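Local atomic coordinates of beta-hexosaminidase (Neisseria gonorrhoeae, PDB entry 6JTJ), a protein that probably cleaves the terminal beta-1,4-linked N-acetylglucosamine from peptide-linked peptidoglycan fragments during cell-wall recycling. Residues 310-313 with 314-318. Sequence-based numbering, arbitrary orientation.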
loop_
_atom_site.group_PDB
_atom_site.type_symbol
_atom_site.label_atom_id
_atom_site.label_comp_id
_atom_site.label_asym_id
_atom_site.label_seq_id
_atom_site.Cartn_x
_atom_site.Cartn_y
_atom_site.Cartn_z
ATOM N N ARG C 310 22.029 -0.584 -9.774
ATOM C CA ARG C 310 21.002 -1.013 -8.813
ATOM C C ARG C 310 20.988 -2.554 -8.694
ATOM O O ARG C 310 21.003 -3.098 -7.582
ATOM C CB ARG C 310 19.607 -0.403 -9.145
ATOM C CG ARG C 310 19.358 0.804 -8.282
ATOM C CD ARG C 310 18.028 1.472 -8.481
ATOM N NE ARG C 310 17.989 2.429 -9.589
ATOM C CZ ARG C 310 17.356 2.311 -10.767
ATOM N NH1 ARG C 310 17.444 3.318 -11.636
ATOM N NH2 ARG C 310 16.642 1.233 -11.103
ATOM N N ALA C 311 21.081 -3.235 -9.837
ATOM C CA ALA C 311 21.241 -4.694 -9.851
ATOM C C ALA C 311 22.531 -5.146 -9.171
ATOM O O ALA C 311 22.516 -6.074 -8.356
ATOM C CB ALA C 311 21.191 -5.220 -11.259
ATOM N N ARG C 312 23.636 -4.467 -9.470
ATOM C CA ARG C 312 24.917 -4.814 -8.897
ATOM C C ARG C 312 24.860 -4.798 -7.381
ATOM O O ARG C 312 25.362 -5.724 -6.728
ATOM C CB ARG C 312 26.020 -3.865 -9.392
ATOM C CG ARG C 312 27.439 -4.268 -8.975
ATOM C CD ARG C 312 28.489 -3.209 -9.344
ATOM N NE ARG C 312 28.371 -2.014 -8.516
ATOM C CZ ARG C 312 28.753 -1.930 -7.237
ATOM N NH1 ARG C 312 29.305 -2.964 -6.611
ATOM N NH2 ARG C 312 28.578 -0.791 -6.564
ATOM N N ILE C 313 24.290 -3.738 -6.811
ATOM C CA ILE C 313 24.257 -3.631 -5.345
ATOM C C ILE C 313 23.303 -4.675 -4.739
ATOM O O ILE C 313 23.544 -5.160 -3.649
ATOM C CB ILE C 313 23.977 -2.198 -4.813
ATOM C CG1 ILE C 313 22.668 -1.639 -5.341
ATOM C CG2 ILE C 313 25.141 -1.260 -5.154
ATOM C CD1 ILE C 313 22.276 -0.330 -4.675
ATOM N N SER C 314 22.253 -5.031 -5.474
ATOM C CA SER C 314 21.366 -6.111 -5.052
ATOM C C SER C 314 22.072 -7.461 -4.978
ATOM O O SER C 314 21.988 -8.141 -3.962
ATOM C CB SER C 314 20.169 -6.234 -5.970
ATOM O OG SER C 314 19.376 -5.074 -5.922
ATOM N N PHE C 315 22.754 -7.848 -6.053
ATOM C CA PHE C 315 23.520 -9.094 -6.060
ATOM C C PHE C 315 24.588 -9.100 -4.986
ATOM O O PHE C 315 24.743 -10.090 -4.265
ATOM C CB PHE C 315 24.207 -9.333 -7.391
ATOM C CG PHE C 315 23.266 -9.623 -8.507
ATOM C CD1 PHE C 315 22.362 -10.672 -8.413
ATOM C CD2 PHE C 315 23.292 -8.869 -9.661
ATOM C CE1 PHE C 315 21.478 -10.936 -9.443
ATOM C CE2 PHE C 315 22.417 -9.139 -10.694
ATOM C CZ PHE C 315 21.517 -10.179 -10.591
ATOM N N GLU C 316 25.310 -7.998 -4.871
ATOM C CA GLU C 316 26.356 -7.862 -3.870
ATOM C C GLU C 316 25.803 -8.008 -2.452
ATOM O O GLU C 316 26.473 -8.572 -1.583
ATOM C CB GLU C 316 27.063 -6.510 -4.063
ATOM C CG GLU C 316 27.966 -6.045 -2.934
ATOM C CD GLU C 316 28.590 -4.667 -3.221
ATOM O OE1 GLU C 316 27.946 -3.622 -2.956
ATOM O OE2 GLU C 316 29.754 -4.638 -3.676
ATOM N N ALA C 317 24.583 -7.502 -2.214
ATOM C CA ALA C 317 23.934 -7.648 -0.909
ATOM C C ALA C 317 23.514 -9.090 -0.565
ATOM O O ALA C 317 23.356 -9.418 0.611
ATOM C CB ALA C 317 22.724 -6.726 -0.807
ATOM N N GLY C 318 23.296 -9.924 -1.578
ATOM C CA GLY C 318 22.952 -11.327 -1.368
ATOM C C GLY C 318 21.736 -11.845 -2.137
ATOM O O GLY C 318 21.398 -13.021 -2.000
HETATM O O HOH W 1 25.191 -4.115 -2.135
#
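The last turns of helix 307-317, which closes in a Schellman motif at Gly318, carry an i to i+4 salt bridge between Arg312 and Glu316 on their outer face. The helix precedes strand 321-323 of the (beta/alpha)8 (TIM) barrel of this family 3 glycosidase. Both long side chains leave with CG anti to the backbone N (chi1 -173° in Arg312, 167° in Glu316) and extend alongside each other in the same direction. Arg312 NH1 then reaches Glu316 OE2 at 3.4 Å, a weak bond made near the guanidinium plane, with the carboxylate plane turned almost perpendicular to it. The stronger partner of the guanidinium is Glu309, one turn earlier, which pairs with NH2, so long charged residues of opposite sign suit this exposed face.

The face turned toward strand 321-323 takes small or flat residues. The methyl of buried Ala311 lies 4.1 Å from Phe315 CE2, and the ring packs on Val322 of that strand and on Pro341. Ser314, also buried, touches Val322, Phe272 and Leu296, and its side chain comes about 5 Å from that of Asp294, the predicted nucleophile; a compact residue fits there.

Along the backbone, Phe315 N bonds to Ala311 O at 2.9 Å, nearly straight. At the C-terminal end, Gly318 has a positive phi of 130°, readily adopted by glycine, and its N turns back to Ser314 O, with a weaker bond to Phe315 O. Ile313 O accepts Ala317 N at 2.9 Å. A water donates to Glu316 OE1 at 2.9 Å, but its link to Ile313 O is suspiciously short at 2.5 Å, which leaves a bridge between the two oxygens doubtful.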